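Local coordinates for ribosomal RNA small subunit methyltransferase E (Legionella pneumophila, PDB 5O95), which probably methylates N3 of a specific uridine in 16S ribosomal RNA, using S-adenosyl-L-methionine as the methyl donor, at residues L43-A55 / G140-E152. Sequence-based numbering, arbitrary orientation. Where two conformers were deposited one is given.
Sequences LTLFNGDNKEFTA and GACEQCGRNQIPE
Asn148, in the loop that follows helix 124-145, is gripped by the hairpin joining strands 42-46 and 51-61, so that the PUA and methyltransferase domains meet here. Asn148 O takes the N-H of Asn50 (Asn50 N to Asn148 O 3.0 Å), the donor standing well above the carbonyl plane. Asn148 ND2 reaches Glu52 OE2 at 2.9 Å, on the anti side of a carboxylate turned nearly perpendicular (88°) to the amide. The same OE2 forms a salt bridge with Arg77, while Asn148 OD1 accepts from Arg8, so both ends of the amide are engaged and its flip is settled. Beside it, Asn50 ND2 gives a hydrogen to Gln149 OE1 (2.9 Å), almost in its own amide plane; the extended Gln149 chain brings the carbonyl there.

Two waters complete the polar seam. One donates to Gly48 O and accepts from Ile150 N; the other donates to Asn50 OD1 (2.6 Å) and accepts from Asn148 N. Asn47 OD1 closes an Asx turn by accepting from Asp49 N, shaping the hairpin tip. The positive phi of Gly48 suits glycine, since a side chain would press on the preceding carbonyl O; Gly48 CA lies 3.0 Å from Asn148 O.

Around the Phe46 ring, CG sits between the backbone N and carbonyl carbon (chi1 63°), and the ring extends to the helix end. Arg147 O lies over one face, 3.5 Å from Phe46 CE2. The carbon contacts are Glu143 CG and Ile150 CD1 at the edge, with Cys142 CB near Phe46 CZ. The Glu143 carboxylate goes on to Tyr10 N.

Polar bonds at Asn148, one directly through its backbone O, one through a water on its backbone N and two through its amide, thus tie hairpin to loop; directed bonds, rather than a broad apolar surface, set the local geometry.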
loop_
_atom_site.group_PDB
_atom_site.type_symbol
_atom_site.label_atom_id
_atom_site.label_comp_id
_atom_site.label_asym_id
_atom_site.label_seq_id
_atom_site.Cartn_x
_atom_site.Cartn_y
_atom_site.Cartn_z
ATOM N N LEU B 43 13.754 15.540 -20.994
ATOM C CA LEU B 43 13.931 14.430 -20.072
ATOM C C LEU B 43 14.769 14.914 -18.904
ATOM O O LEU B 43 15.622 15.789 -19.054
ATOM C CB LEU B 43 14.745 13.271 -20.697
ATOM C CG LEU B 43 14.171 12.434 -21.830
ATOM C CD1 LEU B 43 15.223 11.486 -22.387
ATOM C CD2 LEU B 43 12.989 11.648 -21.304
ATOM N N THR B 44 14.541 14.322 -17.747
ATOM C CA THR B 44 15.395 14.514 -16.585
ATOM C C THR B 44 16.083 13.188 -16.346
ATOM O O THR B 44 15.432 12.213 -15.966
ATOM C CB THR B 44 14.585 14.920 -15.358
ATOM O OG1 THR B 44 13.900 16.161 -15.595
ATOM C CG2 THR B 44 15.512 15.076 -14.140
ATOM N N LEU B 45 17.381 13.116 -16.623
ATOM C CA LEU B 45 18.123 11.922 -16.259
ATOM C C LEU B 45 18.586 12.063 -14.820
ATOM O O LEU B 45 18.775 13.165 -14.322
ATOM C CB LEU B 45 19.352 11.755 -17.152
ATOM C CG LEU B 45 19.043 11.967 -18.624
ATOM C CD1 LEU B 45 20.347 11.905 -19.447
ATOM C CD2 LEU B 45 18.011 10.964 -19.138
ATOM N N PHE B 46 18.742 10.936 -14.136
ATOM C CA PHE B 46 19.409 10.965 -12.847
ATOM C C PHE B 46 20.306 9.744 -12.763
ATOM O O PHE B 46 20.075 8.736 -13.435
ATOM C CB PHE B 46 18.416 11.032 -11.676
ATOM C CG PHE B 46 17.525 9.823 -11.583
ATOM C CD1 PHE B 46 16.420 9.721 -12.411
ATOM C CD2 PHE B 46 17.830 8.787 -10.711
ATOM C CE1 PHE B 46 15.587 8.594 -12.352
ATOM C CE2 PHE B 46 16.993 7.654 -10.645
ATOM C CZ PHE B 46 15.898 7.561 -11.481
ATOM N N ASN B 47 21.339 9.842 -11.926
ATOM C CA ASN B 47 22.468 8.920 -12.016
ATOM C C ASN B 47 22.633 8.020 -10.796
ATOM O O ASN B 47 23.631 7.290 -10.700
ATOM C CB ASN B 47 23.772 9.675 -12.327
ATOM C CG ASN B 47 24.283 10.502 -11.154
ATOM O OD1 ASN B 47 23.573 10.741 -10.170
ATOM N ND2 ASN B 47 25.523 11.002 -11.288
ATOM N N GLY B 48 21.647 7.997 -9.894
ATOM C CA GLY B 48 21.775 7.239 -8.671
ATOM C C GLY B 48 22.651 7.868 -7.619
ATOM O O GLY B 48 22.825 7.282 -6.553
ATOM N N ASP B 49 23.218 9.045 -7.882
ATOM C CA ASP B 49 24.046 9.742 -6.918
ATOM C C ASP B 49 23.503 11.150 -6.677
ATOM O O ASP B 49 24.255 12.091 -6.422
ATOM C CB ASP B 49 25.503 9.775 -7.387
ATOM C CG ASP B 49 26.476 10.148 -6.281
ATOM O OD1 ASP B 49 26.215 9.845 -5.092
ATOM O OD2 ASP B 49 27.514 10.755 -6.615
ATOM N N ASN B 50 22.167 11.289 -6.743
ATOM C CA ASN B 50 21.486 12.529 -6.361
ATOM C C ASN B 50 21.862 13.716 -7.249
ATOM O O ASN B 50 21.889 14.871 -6.792
ATOM C CB ASN B 50 21.654 12.799 -4.869
ATOM C CG ASN B 50 21.048 11.684 -4.049
ATOM O OD1 ASN B 50 19.869 11.397 -4.198
ATOM N ND2 ASN B 50 21.862 11.015 -3.225
ATOM N N LYS B 51 22.140 13.443 -8.521
ATOM C CA LYS B 51 22.258 14.484 -9.532
ATOM C C LYS B 51 21.170 14.287 -10.576
ATOM O O LYS B 51 20.910 13.156 -11.006
ATOM C CB LYS B 51 23.628 14.460 -10.208
ATOM C CG LYS B 51 24.746 14.869 -9.272
ATOM C CD LYS B 51 26.104 14.791 -9.967
ATOM C CE LYS B 51 27.230 15.023 -8.979
ATOM N NZ LYS B 51 28.553 14.865 -9.639
ATOM N N GLU B 52 20.549 15.391 -10.985
ATOM C CA GLU B 52 19.558 15.411 -12.055
ATOM C C GLU B 52 20.146 16.161 -13.242
ATOM O O GLU B 52 20.723 17.240 -13.071
ATOM C CB GLU B 52 18.271 16.102 -11.599
ATOM C CG GLU B 52 17.399 15.206 -10.712
ATOM C CD GLU B 52 16.107 15.875 -10.308
ATOM O OE1 GLU B 52 15.759 16.959 -10.823
ATOM O OE2 GLU B 52 15.393 15.290 -9.470
ATOM N N PHE B 53 20.000 15.584 -14.436
ATOM C CA PHE B 53 20.552 16.145 -15.668
ATOM C C PHE B 53 19.380 16.549 -16.549
ATOM O O PHE B 53 18.606 15.701 -16.995
ATOM C CB PHE B 53 21.439 15.108 -16.349
ATOM C CG PHE B 53 22.572 14.638 -15.480
ATOM C CD1 PHE B 53 22.375 13.592 -14.572
ATOM C CD2 PHE B 53 23.831 15.238 -15.570
ATOM C CE1 PHE B 53 23.402 13.176 -13.742
ATOM C CE2 PHE B 53 24.864 14.837 -14.742
ATOM C CZ PHE B 53 24.652 13.782 -13.836
ATOM N N THR B 54 19.225 17.846 -16.777
ATOM C CA THR B 54 18.165 18.308 -17.658
ATOM C C THR B 54 18.627 18.098 -19.082
ATOM O O THR B 54 19.715 18.556 -19.457
ATOM C CB THR B 54 17.858 19.780 -17.394
ATOM O OG1 THR B 54 17.434 19.935 -16.041
ATOM C CG2 THR B 54 16.738 20.268 -18.316
ATOM N N ALA B 55 17.828 17.391 -19.873
ATOM C CA ALA B 55 18.270 16.957 -21.185
ATOM C C ALA B 55 17.124 17.099 -22.170
ATOM O O ALA B 55 15.957 17.220 -21.796
ATOM C CB ALA B 55 18.780 15.504 -21.181
ATOM N N GLY B 140 12.537 1.692 -11.793
ATOM C CA GLY B 140 11.341 2.310 -12.329
ATOM C C GLY B 140 10.606 3.121 -11.279
ATOM O O GLY B 140 10.091 4.204 -11.562
ATOM N N ALA B 141 10.558 2.609 -10.046
ATOM C CA ALA B 141 9.866 3.330 -8.979
ATOM C C ALA B 141 10.615 4.605 -8.589
ATOM O O ALA B 141 9.990 5.620 -8.251
ATOM C CB ALA B 141 9.665 2.409 -7.766
ATOM N N CYS B 142 11.947 4.581 -8.652
ATOM C CA CYS B 142 12.695 5.813 -8.415
ATOM C C CYS B 142 12.461 6.813 -9.530
ATOM O O CYS B 142 12.365 8.018 -9.267
ATOM C CB CYS B 142 14.194 5.525 -8.278
ATOM S SG CYS B 142 14.590 4.562 -6.779
ATOM N N GLU B 143 12.365 6.333 -10.776
ATOM C CA GLU B 143 12.007 7.237 -11.867
ATOM C C GLU B 143 10.669 7.895 -11.596
ATOM O O GLU B 143 10.517 9.108 -11.763
ATOM C CB GLU B 143 11.977 6.492 -13.200
ATOM C CG GLU B 143 13.354 5.986 -13.603
ATOM C CD GLU B 143 13.352 5.090 -14.810
ATOM O OE1 GLU B 143 12.315 4.421 -15.087
ATOM O OE2 GLU B 143 14.418 5.021 -15.477
ATOM N N GLN B 144 9.684 7.111 -11.120
ATOM C CA GLN B 144 8.341 7.638 -10.882
ATOM C C GLN B 144 8.275 8.575 -9.672
ATOM O O GLN B 144 7.599 9.606 -9.717
ATOM C CB GLN B 144 7.372 6.458 -10.689
ATOM C CG GLN B 144 5.940 6.862 -10.232
ATOM C CD GLN B 144 5.795 7.059 -8.715
ATOM O OE1 GLN B 144 6.374 6.326 -7.917
ATOM N NE2 GLN B 144 5.035 8.068 -8.326
ATOM N N CYS B 145 8.952 8.230 -8.575
ATOM C CA CYS B 145 8.732 8.946 -7.321
ATOM C C CYS B 145 9.684 10.119 -7.093
ATOM O O CYS B 145 9.427 10.954 -6.214
ATOM C CB CYS B 145 8.734 7.948 -6.140
ATOM S SG CYS B 145 10.331 7.509 -5.511
ATOM N N GLY B 146 10.759 10.219 -7.869
ATOM C CA GLY B 146 11.677 11.336 -7.731
ATOM C C GLY B 146 12.944 11.048 -6.952
ATOM O O GLY B 146 13.788 11.939 -6.837
ATOM N N ARG B 147 13.127 9.832 -6.430
ATOM C CA ARG B 147 14.387 9.509 -5.772
ATOM C C ARG B 147 15.483 9.463 -6.811
ATOM O O ARG B 147 15.318 8.853 -7.872
ATOM C CB ARG B 147 14.317 8.114 -5.144
ATOM C CG ARG B 147 13.527 8.143 -3.869
ATOM C CD ARG B 147 13.443 6.734 -3.310
ATOM N NE ARG B 147 14.696 6.389 -2.641
ATOM C CZ ARG B 147 14.887 5.300 -1.912
ATOM N NH1 ARG B 147 13.873 4.449 -1.725
ATOM N NH2 ARG B 147 16.063 5.078 -1.329
ATOM N N ASN B 148 16.613 10.078 -6.474
ATOM C CA ASN B 148 17.768 10.115 -7.365
ATOM C C ASN B 148 18.896 9.223 -6.887
ATOM O O ASN B 148 20.023 9.297 -7.413
ATOM C CB ASN B 148 18.231 11.554 -7.565
ATOM C CG ASN B 148 17.174 12.393 -8.228
ATOM O OD1 ASN B 148 16.543 11.947 -9.163
ATOM N ND2 ASN B 148 16.981 13.618 -7.748
ATOM N N GLN B 149 18.578 8.318 -5.971
ATOM C CA GLN B 149 19.475 7.313 -5.449
ATOM C C GLN B 149 18.641 6.051 -5.418
ATOM O O GLN B 149 17.464 6.109 -5.053
ATOM C CB GLN B 149 19.899 7.687 -4.031
ATOM C CG GLN B 149 20.880 6.753 -3.376
ATOM C CD GLN B 149 21.410 7.294 -2.052
ATOM O OE1 GLN B 149 21.490 8.511 -1.829
ATOM N NE2 GLN B 149 21.782 6.383 -1.160
ATOM N N ILE B 150 19.236 4.933 -5.828
ATOM C CA ILE B 150 18.540 3.653 -5.904
ATOM C C ILE B 150 18.722 2.912 -4.584
ATOM O O ILE B 150 19.850 2.804 -4.103
ATOM C CB ILE B 150 19.120 2.789 -7.037
ATOM C CG1 ILE B 150 19.269 3.601 -8.331
ATOM C CG2 ILE B 150 18.266 1.508 -7.209
ATOM C CD1 ILE B 150 17.976 4.157 -8.867
ATOM N N PRO B 151 17.644 2.389 -3.968
ATOM C CA PRO B 151 17.806 1.570 -2.762
ATOM C C PRO B 151 18.736 0.406 -3.044
ATOM O O PRO B 151 18.793 -0.107 -4.159
ATOM C CB PRO B 151 16.385 1.042 -2.474
ATOM C CG PRO B 151 15.453 1.750 -3.366
ATOM C CD PRO B 151 16.250 2.571 -4.383
ATOM N N GLU B 152 19.466 -0.015 -2.011
ATOM C CA GLU B 152 20.283 -1.215 -2.120
ATOM C C GLU B 152 19.377 -2.440 -2.117
ATOM O O GLU B 152 18.510 -2.584 -1.252
ATOM C CB GLU B 152 21.266 -1.280 -0.948
ATOM C CG GLU B 152 22.233 -2.459 -1.010
ATOM C CD GLU B 152 23.247 -2.449 0.123
ATOM O OE1 GLU B 152 23.195 -1.533 0.970
ATOM O OE2 GLU B 152 24.096 -3.360 0.167
HETATM O O HOH W 1 22.073 4.677 -6.253
HETATM O O HOH W 2 17.311 10.989 -3.832
#